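Local coordinates for aldehyde dehydrogenase (Burkholderia cenocepacia, PDB 4O6R), which probably oxidises aldehydes to carboxylic acids with NAD+ or NADP+ as cofactor, and binds adenosine monophosphate, at residues Gly73-Arg78 with Gly200-Val205; Gly151-Trp156 with Ile229-Ser234; Thr176-Pro181 with Asn207-Tyr212. All coordinates share one frame; numbering follows the deposited sequence. Where two conformers were deposited one is given.

Interaction 1 (Gly73-Arg78 with Gly200-Val205)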
loop_
_atom_site.group_PDB
_atom_site.type_symbol
_atom_site.label_atom_id
_atom_site.label_comp_id
_atom_site.label_asym_id
_atom_site.label_seq_id
_atom_site.Cartn_x
_atom_site.Cartn_y
_atom_site.Cartn_z
ATOM N N GLY A 73 20.536 -3.122 -2.038
ATOM C CA GLY A 73 20.343 -1.681 -1.857
ATOM C C GLY A 73 21.654 -0.930 -1.608
ATOM O O GLY A 73 21.921 0.122 -2.216
ATOM N N ARG A 74 22.451 -1.457 -0.692
ATOM C CA ARG A 74 23.737 -0.821 -0.327
ATOM C C ARG A 74 24.658 -0.658 -1.558
ATOM O O ARG A 74 25.346 0.377 -1.725
ATOM C CB ARG A 74 24.413 -1.628 0.794
ATOM C CG ARG A 74 25.756 -1.088 1.264
ATOM C CD ARG A 74 25.571 0.241 1.994
ATOM N NE ARG A 74 26.717 0.620 2.837
ATOM C CZ ARG A 74 27.078 -0.021 3.956
ATOM N NH1 ARG A 74 26.405 -1.101 4.383
ATOM N NH2 ARG A 74 28.116 0.401 4.646
ATOM N N LEU A 75 24.640 -1.651 -2.441
ATOM C CA LEU A 75 25.451 -1.589 -3.641
ATOM C C LEU A 75 24.997 -0.454 -4.572
ATOM O O LEU A 75 25.830 0.273 -5.117
ATOM C CB LEU A 75 25.469 -2.924 -4.367
ATOM C CG LEU A 75 26.308 -4.027 -3.741
ATOM C CD1 LEU A 75 25.844 -5.367 -4.317
ATOM C CD2 LEU A 75 27.786 -3.773 -4.027
ATOM N N LEU A 76 23.693 -0.309 -4.747
ATOM C CA LEU A 76 23.148 0.780 -5.527
ATOM C C LEU A 76 23.470 2.140 -4.876
ATOM O O LEU A 76 23.756 3.119 -5.577
ATOM C CB LEU A 76 21.627 0.592 -5.727
ATOM C CG LEU A 76 21.219 -0.624 -6.586
ATOM C CD1 LEU A 76 19.756 -1.003 -6.370
ATOM C CD2 LEU A 76 21.455 -0.325 -8.048
ATOM N N LEU A 77 23.391 2.213 -3.546
ATOM C CA LEU A 77 23.752 3.431 -2.838
ATOM C C LEU A 77 25.215 3.804 -3.097
ATOM O O LEU A 77 25.530 4.981 -3.357
ATOM C CB LEU A 77 23.505 3.308 -1.333
ATOM C CG LEU A 77 22.041 3.187 -0.904
ATOM C CD1 LEU A 77 21.963 3.035 0.616
ATOM C CD2 LEU A 77 21.235 4.403 -1.331
ATOM N N ARG A 78 26.108 2.831 -2.970
ATOM C CA ARG A 78 27.510 3.063 -3.282
ATOM C C ARG A 78 27.722 3.495 -4.726
ATOM O O ARG A 78 28.596 4.318 -4.986
ATOM C CB ARG A 78 28.361 1.806 -3.069
ATOM C CG ARG A 78 28.750 1.523 -1.641
ATOM C CD ARG A 78 29.527 0.206 -1.602
ATOM N NE ARG A 78 29.479 -0.366 -0.287
ATOM C CZ ARG A 78 30.157 0.083 0.755
ATOM N NH1 ARG A 78 30.956 1.133 0.642
ATOM N NH2 ARG A 78 30.028 -0.526 1.932
ATOM N N GLY A 200 31.474 -3.322 -6.029
ATOM C CA GLY A 200 31.305 -4.676 -5.540
ATOM C C GLY A 200 30.141 -5.464 -6.136
ATOM O O GLY A 200 29.774 -6.499 -5.600
ATOM N N PHE A 201 29.556 -5.024 -7.243
ATOM C CA PHE A 201 28.513 -5.868 -7.863
ATOM C C PHE A 201 29.126 -7.207 -8.280
ATOM O O PHE A 201 30.197 -7.236 -8.929
ATOM C CB PHE A 201 27.866 -5.195 -9.057
ATOM C CG PHE A 201 26.810 -4.199 -8.689
ATOM C CD1 PHE A 201 27.163 -2.930 -8.265
ATOM C CD2 PHE A 201 25.472 -4.514 -8.779
ATOM C CE1 PHE A 201 26.203 -1.988 -7.942
ATOM C CE2 PHE A 201 24.491 -3.575 -8.429
ATOM C CZ PHE A 201 24.857 -2.307 -8.013
ATOM N N PRO A 202 28.503 -8.325 -7.875
ATOM C CA PRO A 202 29.076 -9.616 -8.252
ATOM C C PRO A 202 29.115 -9.870 -9.766
ATOM O O PRO A 202 28.313 -9.337 -10.532
ATOM C CB PRO A 202 28.169 -10.646 -7.553
ATOM C CG PRO A 202 27.554 -9.900 -6.426
ATOM C CD PRO A 202 27.441 -8.461 -6.857
ATOM N N ALA A 203 30.106 -10.635 -10.183
ATOM C CA ALA A 203 30.232 -11.016 -11.562
ATOM C C ALA A 203 28.948 -11.682 -12.052
ATOM O O ALA A 203 28.395 -12.581 -11.417
ATOM C CB ALA A 203 31.404 -11.978 -11.737
ATOM N N GLY A 204 28.497 -11.226 -13.202
ATOM C CA GLY A 204 27.331 -11.784 -13.875
ATOM C C GLY A 204 26.051 -11.071 -13.571
ATOM O O GLY A 204 25.054 -11.282 -14.250
ATOM N N VAL A 205 26.055 -10.236 -12.546
ATOM C CA VAL A 205 24.821 -9.571 -12.129
ATOM C C VAL A 205 24.399 -8.525 -13.171
ATOM O O VAL A 205 23.210 -8.385 -13.441
ATOM C CB VAL A 205 24.962 -8.961 -10.720
ATOM C CG1 VAL A 205 23.763 -8.083 -10.326
ATOM C CG2 VAL A 205 25.085 -10.080 -9.720
#

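Interaction 2 (Gly151-Trp156 with Ile229-Ser234). With AMP (adenosine monophosphate), chain E.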
loop_
_atom_site.group_PDB
_atom_site.type_symbol
_atom_site.label_atom_id
_atom_site.label_comp_id
_atom_site.label_asym_id
_atom_site.label_seq_id
_atom_site.Cartn_x
_atom_site.Cartn_y
_atom_site.Cartn_z
ATOM N N GLY A 151 16.234 -8.562 -19.760
ATOM C CA GLY A 151 16.923 -7.981 -20.884
ATOM C C GLY A 151 16.433 -6.557 -21.062
ATOM O O GLY A 151 15.225 -6.299 -20.932
ATOM N N GLN A 152 17.352 -5.650 -21.368
ATOM C CA GLN A 152 17.015 -4.230 -21.490
ATOM C C GLN A 152 17.690 -3.637 -22.705
ATOM O O GLN A 152 18.897 -3.736 -22.867
ATOM C CB GLN A 152 17.402 -3.481 -20.212
ATOM C CG GLN A 152 16.853 -4.143 -18.950
ATOM C CD GLN A 152 17.223 -3.431 -17.664
ATOM O OE1 GLN A 152 18.375 -3.030 -17.458
ATOM N NE2 GLN A 152 16.249 -3.259 -16.785
ATOM N N ILE A 153 16.899 -2.968 -23.535
ATOM C CA ILE A 153 17.374 -2.344 -24.767
ATOM C C ILE A 153 17.056 -0.865 -24.680
ATOM O O ILE A 153 15.905 -0.496 -24.495
ATOM C CB ILE A 153 16.718 -2.987 -26.009
ATOM C CG1 ILE A 153 17.139 -4.449 -26.126
ATOM C CG2 ILE A 153 17.127 -2.247 -27.280
ATOM C CD1 ILE A 153 16.325 -5.287 -27.068
ATOM N N VAL A 154 18.092 -0.051 -24.913
ATOM C CA VAL A 154 18.157 1.378 -24.559
ATOM C C VAL A 154 18.595 2.221 -25.780
ATOM O O VAL A 154 19.575 1.854 -26.422
ATOM C CB VAL A 154 19.253 1.532 -23.464
ATOM C CG1 VAL A 154 19.387 2.957 -23.005
ATOM C CG2 VAL A 154 18.989 0.608 -22.280
ATOM N N PRO A 155 17.899 3.351 -26.106
ATOM C CA PRO A 155 18.356 4.145 -27.208
ATOM C C PRO A 155 19.456 5.155 -26.825
ATOM O O PRO A 155 19.979 5.121 -25.703
ATOM C CB PRO A 155 17.082 4.849 -27.657
ATOM C CG PRO A 155 16.317 5.047 -26.427
ATOM C CD PRO A 155 16.684 3.927 -25.500
ATOM N N TRP A 156 19.758 6.061 -27.755
ATOM C CA TRP A 156 20.950 6.894 -27.679
ATOM C C TRP A 156 20.718 8.299 -27.142
ATOM O O TRP A 156 21.673 9.073 -27.101
ATOM C CB TRP A 156 21.580 6.992 -29.069
ATOM C CG TRP A 156 20.571 7.224 -30.166
ATOM C CD1 TRP A 156 20.047 6.284 -30.994
ATOM C CD2 TRP A 156 19.942 8.469 -30.510
ATOM N NE1 TRP A 156 19.146 6.869 -31.853
ATOM C CE2 TRP A 156 19.056 8.208 -31.567
ATOM C CE3 TRP A 156 20.046 9.782 -30.024
ATOM C CZ2 TRP A 156 18.304 9.227 -32.195
ATOM C CZ3 TRP A 156 19.290 10.799 -30.637
ATOM C CH2 TRP A 156 18.437 10.509 -31.716
ATOM N N ILE A 229 11.696 -8.539 -21.200
ATOM C CA ILE A 229 12.426 -7.653 -22.066
ATOM C C ILE A 229 11.810 -6.269 -21.938
ATOM O O ILE A 229 10.572 -6.141 -21.947
ATOM C CB ILE A 229 12.405 -8.132 -23.526
ATOM C CG1 ILE A 229 13.251 -7.245 -24.445
ATOM C CG2 ILE A 229 10.981 -8.232 -24.061
ATOM C CD1 ILE A 229 14.744 -7.402 -24.250
ATOM N N ALA A 230 12.682 -5.269 -21.780
ATOM C CA ALA A 230 12.265 -3.885 -21.670
ATOM C C ALA A 230 12.896 -3.098 -22.806
ATOM O O ALA A 230 14.125 -3.179 -23.021
ATOM C CB ALA A 230 12.659 -3.317 -20.329
ATOM N N PHE A 231 12.063 -2.372 -23.552
ATOM C CA PHE A 231 12.508 -1.686 -24.738
ATOM C C PHE A 231 11.959 -0.264 -24.809
ATOM O O PHE A 231 10.761 -0.001 -24.542
ATOM C CB PHE A 231 12.091 -2.471 -25.999
ATOM C CG PHE A 231 12.335 -1.713 -27.280
ATOM C CD1 PHE A 231 13.570 -1.722 -27.869
ATOM C CD2 PHE A 231 11.320 -0.965 -27.868
ATOM C CE1 PHE A 231 13.810 -1.010 -29.039
ATOM C CE2 PHE A 231 11.538 -0.241 -29.028
ATOM C CZ PHE A 231 12.793 -0.256 -29.604
ATOM N N THR A 232 12.856 0.652 -25.168
ATOM C CA THR A 232 12.525 2.053 -25.411
ATOM C C THR A 232 13.017 2.356 -26.793
ATOM O O THR A 232 14.202 2.097 -27.091
ATOM C CB THR A 232 13.244 2.942 -24.388
ATOM O OG1 THR A 232 12.747 2.647 -23.090
ATOM C CG2 THR A 232 13.083 4.419 -24.666
ATOM N N GLY A 233 12.146 2.898 -27.640
ATOM C CA GLY A 233 12.493 3.161 -29.036
ATOM C C GLY A 233 11.259 3.337 -29.903
ATOM O O GLY A 233 10.218 3.764 -29.398
ATOM N N SER A 234 11.363 3.015 -31.196
ATOM C CA SER A 234 10.298 3.284 -32.157
ATOM C C SER A 234 9.148 2.299 -32.006
ATOM O O SER A 234 9.320 1.178 -31.548
ATOM C CB SER A 234 10.816 3.224 -33.602
ATOM O OG SER A 234 11.103 1.889 -34.025
HETATM P P AMP E . 14.996 1.996 -32.523
HETATM O O1P AMP E . 13.684 2.223 -31.852
HETATM O O2P AMP E . 14.926 0.864 -33.571
HETATM O O3P AMP E . 15.670 3.306 -32.970
HETATM O "O5'" AMP E . 16.075 1.426 -31.411
HETATM C "C5'" AMP E . 16.244 1.728 -29.999
HETATM C "C4'" AMP E . 17.156 0.613 -29.403
HETATM O "O4'" AMP E . 16.682 -0.664 -29.877
HETATM C "C3'" AMP E . 18.643 0.631 -29.781
HETATM O "O3'" AMP E . 19.556 0.243 -28.704
HETATM C "C2'" AMP E . 18.690 -0.333 -30.980
HETATM O "O2'" AMP E . 19.980 -0.892 -31.315
HETATM C "C1'" AMP E . 17.663 -1.399 -30.607
HETATM N N9 AMP E . 17.065 -2.167 -31.753
HETATM C C8 AMP E . 16.986 -1.800 -33.068
HETATM N N7 AMP E . 16.399 -2.790 -33.818
HETATM C C5 AMP E . 16.073 -3.820 -32.989
HETATM C C6 AMP E . 15.420 -5.160 -33.088
HETATM N N6 AMP E . 14.977 -5.648 -34.254
HETATM N N1 AMP E . 15.261 -5.919 -31.988
HETATM C C2 AMP E . 15.697 -5.467 -30.803
HETATM N N3 AMP E . 16.308 -4.274 -30.633
HETATM C C4 AMP E . 16.525 -3.406 -31.643
#

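Interaction 3 (Thr176-Pro181 with Asn207-Tyr212). With AMP (adenosine monophosphate), chain E.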
loop_
_atom_site.group_PDB
_atom_site.type_symbol
_atom_site.label_atom_id
_atom_site.label_comp_id
_atom_site.label_asym_id
_atom_site.label_seq_id
_atom_site.Cartn_x
_atom_site.Cartn_y
_atom_site.Cartn_z
ATOM N N THR A 176 18.853 -10.234 -12.354
ATOM C CA THR A 176 20.148 -9.968 -12.978
ATOM C C THR A 176 19.845 -9.429 -14.360
ATOM O O THR A 176 18.715 -9.559 -14.863
ATOM C CB THR A 176 21.045 -11.207 -13.038
ATOM O OG1 THR A 176 20.324 -12.283 -13.653
ATOM C CG2 THR A 176 21.489 -11.577 -11.658
ATOM N N VAL A 177 20.844 -8.805 -14.963
ATOM C CA VAL A 177 20.612 -7.896 -16.077
ATOM C C VAL A 177 21.532 -8.130 -17.260
ATOM O O VAL A 177 22.720 -8.296 -17.091
ATOM C CB VAL A 177 20.729 -6.413 -15.635
ATOM C CG1 VAL A 177 20.794 -5.463 -16.828
ATOM C CG2 VAL A 177 19.549 -6.066 -14.748
ATOM N N VAL A 178 20.943 -8.155 -18.450
ATOM C CA VAL A 178 21.695 -8.056 -19.692
ATOM C C VAL A 178 21.144 -6.817 -20.387
ATOM O O VAL A 178 19.963 -6.778 -20.748
ATOM C CB VAL A 178 21.516 -9.288 -20.580
ATOM C CG1 VAL A 178 22.286 -9.119 -21.867
ATOM C CG2 VAL A 178 21.963 -10.547 -19.812
ATOM N N LEU A 179 22.004 -5.815 -20.529
ATOM C CA LEU A 179 21.610 -4.556 -21.077
ATOM C C LEU A 179 22.316 -4.326 -22.429
ATOM O O LEU A 179 23.541 -4.429 -22.536
ATOM C CB LEU A 179 21.865 -3.424 -20.084
ATOM C CG LEU A 179 21.303 -2.034 -20.463
ATOM C CD1 LEU A 179 20.821 -1.256 -19.238
ATOM C CD2 LEU A 179 22.342 -1.215 -21.156
ATOM N N LYS A 180 21.529 -3.988 -23.437
ATOM C CA LYS A 180 22.048 -3.622 -24.759
ATOM C C LYS A 180 21.885 -2.116 -24.976
ATOM O O LYS A 180 20.800 -1.649 -25.364
ATOM C CB LYS A 180 21.369 -4.400 -25.902
ATOM C CG LYS A 180 22.137 -4.175 -27.243
ATOM C CD LYS A 180 21.288 -4.035 -28.489
ATOM C CE LYS A 180 20.886 -2.624 -28.833
ATOM N NZ LYS A 180 21.975 -1.729 -29.292
ATOM N N PRO A 181 22.946 -1.340 -24.706
ATOM C CA PRO A 181 22.826 0.106 -24.922
ATOM C C PRO A 181 22.966 0.405 -26.397
ATOM O O PRO A 181 23.366 -0.484 -27.185
ATOM C CB PRO A 181 24.011 0.668 -24.132
ATOM C CG PRO A 181 25.062 -0.380 -24.292
ATOM C CD PRO A 181 24.315 -1.708 -24.287
ATOM N N ASN A 207 25.460 -7.339 -17.153
ATOM C CA ASN A 207 26.215 -7.588 -18.361
ATOM C C ASN A 207 25.808 -6.591 -19.445
ATOM O O ASN A 207 24.612 -6.398 -19.707
ATOM C CB ASN A 207 26.004 -9.012 -18.831
ATOM C CG ASN A 207 26.176 -10.006 -17.716
ATOM O OD1 ASN A 207 27.270 -10.507 -17.498
ATOM N ND2 ASN A 207 25.110 -10.262 -16.970
ATOM N N ILE A 208 26.795 -5.946 -20.043
ATOM C CA ILE A 208 26.570 -4.942 -21.087
ATOM C C ILE A 208 27.036 -5.453 -22.448
ATOM O O ILE A 208 28.204 -5.834 -22.611
ATOM C CB ILE A 208 27.308 -3.625 -20.779
ATOM C CG1 ILE A 208 27.077 -3.209 -19.327
ATOM C CG2 ILE A 208 26.866 -2.519 -21.727
ATOM C CD1 ILE A 208 25.645 -2.872 -18.988
ATOM N N VAL A 209 26.132 -5.425 -23.427
ATOM C CA VAL A 209 26.418 -5.987 -24.754
ATOM C C VAL A 209 26.020 -5.020 -25.883
ATOM O O VAL A 209 25.049 -5.236 -26.585
ATOM C CB VAL A 209 25.773 -7.361 -24.910
ATOM C CG1 VAL A 209 26.505 -8.369 -24.031
ATOM C CG2 VAL A 209 24.314 -7.326 -24.536
ATOM N N PRO A 210 26.773 -3.914 -26.035
ATOM C CA PRO A 210 26.526 -3.021 -27.150
ATOM C C PRO A 210 26.712 -3.786 -28.470
ATOM O O PRO A 210 27.644 -4.593 -28.602
ATOM C CB PRO A 210 27.625 -1.962 -27.033
ATOM C CG PRO A 210 28.270 -2.157 -25.703
ATOM C CD PRO A 210 28.052 -3.618 -25.370
ATOM N N GLY A 211 25.847 -3.509 -29.423
ATOM C CA GLY A 211 25.858 -4.171 -30.719
ATOM C C GLY A 211 24.643 -3.689 -31.476
ATOM O O GLY A 211 23.849 -2.909 -30.941
ATOM N N TYR A 212 24.505 -4.126 -32.720
ATOM C CA TYR A 212 23.379 -3.717 -33.518
ATOM C C TYR A 212 22.065 -4.286 -32.993
ATOM O O TYR A 212 22.002 -5.351 -32.370
ATOM C CB TYR A 212 23.549 -4.137 -34.972
ATOM C CG TYR A 212 24.706 -3.469 -35.675
ATOM C CD1 TYR A 212 24.820 -2.064 -35.734
ATOM C CD2 TYR A 212 25.686 -4.234 -36.295
ATOM C CE1 TYR A 212 25.885 -1.462 -36.394
ATOM C CE2 TYR A 212 26.738 -3.629 -36.955
ATOM C CZ TYR A 212 26.829 -2.258 -37.001
ATOM O OH TYR A 212 27.908 -1.721 -37.658
HETATM P P AMP E . 14.996 1.996 -32.523
HETATM O O1P AMP E . 13.684 2.223 -31.852
HETATM O O2P AMP E . 14.926 0.864 -33.571
HETATM O O3P AMP E . 15.670 3.306 -32.970
HETATM O "O5'" AMP E . 16.075 1.426 -31.411
HETATM C "C5'" AMP E . 16.244 1.728 -29.999
HETATM C "C4'" AMP E . 17.156 0.613 -29.403
HETATM O "O4'" AMP E . 16.682 -0.664 -29.877
HETATM C "C3'" AMP E . 18.643 0.631 -29.781
HETATM O "O3'" AMP E . 19.556 0.243 -28.704
HETATM C "C2'" AMP E . 18.690 -0.333 -30.980
HETATM O "O2'" AMP E . 19.980 -0.892 -31.315
HETATM C "C1'" AMP E . 17.663 -1.399 -30.607
HETATM N N9 AMP E . 17.065 -2.167 -31.753
HETATM C C8 AMP E . 16.986 -1.800 -33.068
HETATM N N7 AMP E . 16.399 -2.790 -33.818
HETATM C C5 AMP E . 16.073 -3.820 -32.989
HETATM C C6 AMP E . 15.420 -5.160 -33.088
HETATM N N6 AMP E . 14.977 -5.648 -34.254
HETATM N N1 AMP E . 15.261 -5.919 -31.988
HETATM C C2 AMP E . 15.697 -5.467 -30.803
HETATM N N3 AMP E . 16.308 -4.274 -30.633
HETATM C C4 AMP E . 16.525 -3.406 -31.643
#

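Interaction 1 (Gly73-Arg78 with Gly200-Val205)
Where helix 187-199 ends and the chain turns toward strand 206-208, the loop G200-V205 packs through F201 against L75 of helix 69-85; G200 closes the helix with a Schellman motif. Its positive phi (116°) suits glycine, since a side chain there would press on the preceding carbonyl oxygen and also crowd L75. L75 CD2 thus rests 3.6 Å from G200 C.

L75 is the hub of the contact, and the F201 ring its main partner. L75 comes over one face near the rim: its CB lies 4.0 Å from the ring centroid and 24° off the ring normal, a CH-pi contact. The same residue also meets the ring with its backbone, L75 O being 3.6 Å from F201 CE1. L76 reaches the ring differently, for its CB starts away from the loop and only the end of the side chain turns back. Its methyl CD2 stands at the ring's edge, 3.9 Å from F201 CZ, and the two side chains cross at about a right angle. With CG of F201 anti to its own carbonyl carbon (chi1 -81°), the ring swings to L75 although the CB does not head for the helix. P202 adds a looser touch, its CD 4.3 Å from L75 CD1, and then begins the type II turn to V205, with glycine at the third position.

Around this core, W64 of helix 47-66 packs on both L75 and P202, while M196 and L171 also touch F201. R74 forms a salt bridge with E84 of the second subunit. The segments share apolar contacts without a polar bond between them, so the fit depends on shape: branched leucine methyls, a flat ring and a bare glycine backbone join helix 69-85 to the end of helix 187-199.

Interaction 2 (Gly151-Trp156 with Ile229-Ser234)
I153 and F231 stand side by side on one face of two parallel neighbouring strands, and AMP lies against both. I153 CG2 meets the edge of the phenylalanine ring, 3.6 Å from F231 CD1; the ribose O4' of AMP lies in the ring plane at the same edge, 3.0 Å from F231 CE1. The isoleucine's two branches divide the nucleotide between them: CG2, anti to the backbone N, touches the ribose, and CD1 reaches the adenine, 3.7 Å from AMP N3. A branched aliphatic residue suits this place because it offers one methyl to each part.

On the same face, I229 folds its CD1 over G151, where the absence of a side chain admits the methyl, and CD1 also meets that of I153. Farther on, P155 and T232 cross obliquely, P155 CD being 3.7 Å from T232 CG2.

The backbones fix this register. A230 N bonds to G151 O, and I153 N bonds to A230 O at 2.8 Å, nearly along the C=O axis; T232 N to I153 O is weak. Beyond the strand ends, V154 O accepts from AMP O3' at 2.8 Å. G233 CA lies beside O1P of the phosphate, where a side chain would clash, and S234 N points a nearly straight N-H at O1P, though at a distance too short to be trusted in detail. S234 OG caps the following helix by accepting from T237 N.

Parallel strands whose ends hold a nucleotide, with a phosphate at the N-terminus of the next helix, are typical of the Rossmann-like cofactor domain of aldehyde dehydrogenases.

Interaction 3 (Thr176-Pro181 with Asn207-Tyr212)
K180 NZ donates to G211 O at 2.8 Å, tying the end of strand 176-180 to the loop after strand 206-208 in a beta-alpha-beta unit completed by helix 187-199. Its three N-H bonds are shared among five nearby oxygens: G211 O, AMP O2' at 3.0 Å, AMP O3' weakly, P181 O from above that carbonyl's plane, and E183 in a salt bridge. A long flexible lysine suits this task: its chain bends at chi2, chi3 and chi4 to bring NZ among these oxygens, which probably favour its charged form.

Behind it the strands set the geometry. K180 CG passes V209 O at 3.2 Å, V209 N bonds L179 O, and L179 N bonds N207 O almost straight, with an N-H...O angle of 173°. Proline rings finish the junction, P181 CG meeting P210 CG, while P181 CD lies 3.7 Å from I208 CG2. V178 and V209 touch through their methyls.

At the far end, the amide of N207 suits its place: OD1 accepts from D16 N, while ND2 gives to G204 O and V177 O. Backbone N and ND2 of N207 grip V177 O from opposite faces of the carbonyl plane, ND2 at 3.1 Å.

From the N terminus, the chain first supplies helix 69-85, then lays down 151-156 and 176-181 before G200-V205 closes interaction 1. Interaction 3 closes next, at 207-212, and interaction 2 last, at 229-234, so interaction 3 lies within the span of interaction 2, and interaction 1 crosses both. Interactions 2 and 3 share one sheet, as Q152 bonds through its backbone N to V178 O and through its O to K180 N, and both touch AMP from different strand ends. Interaction 1 sits about 17 Å from interaction 3, centre to centre, yet V205 O meets V177 N, tying the packing of helix 69-85 to the nucleotide-binding sheet.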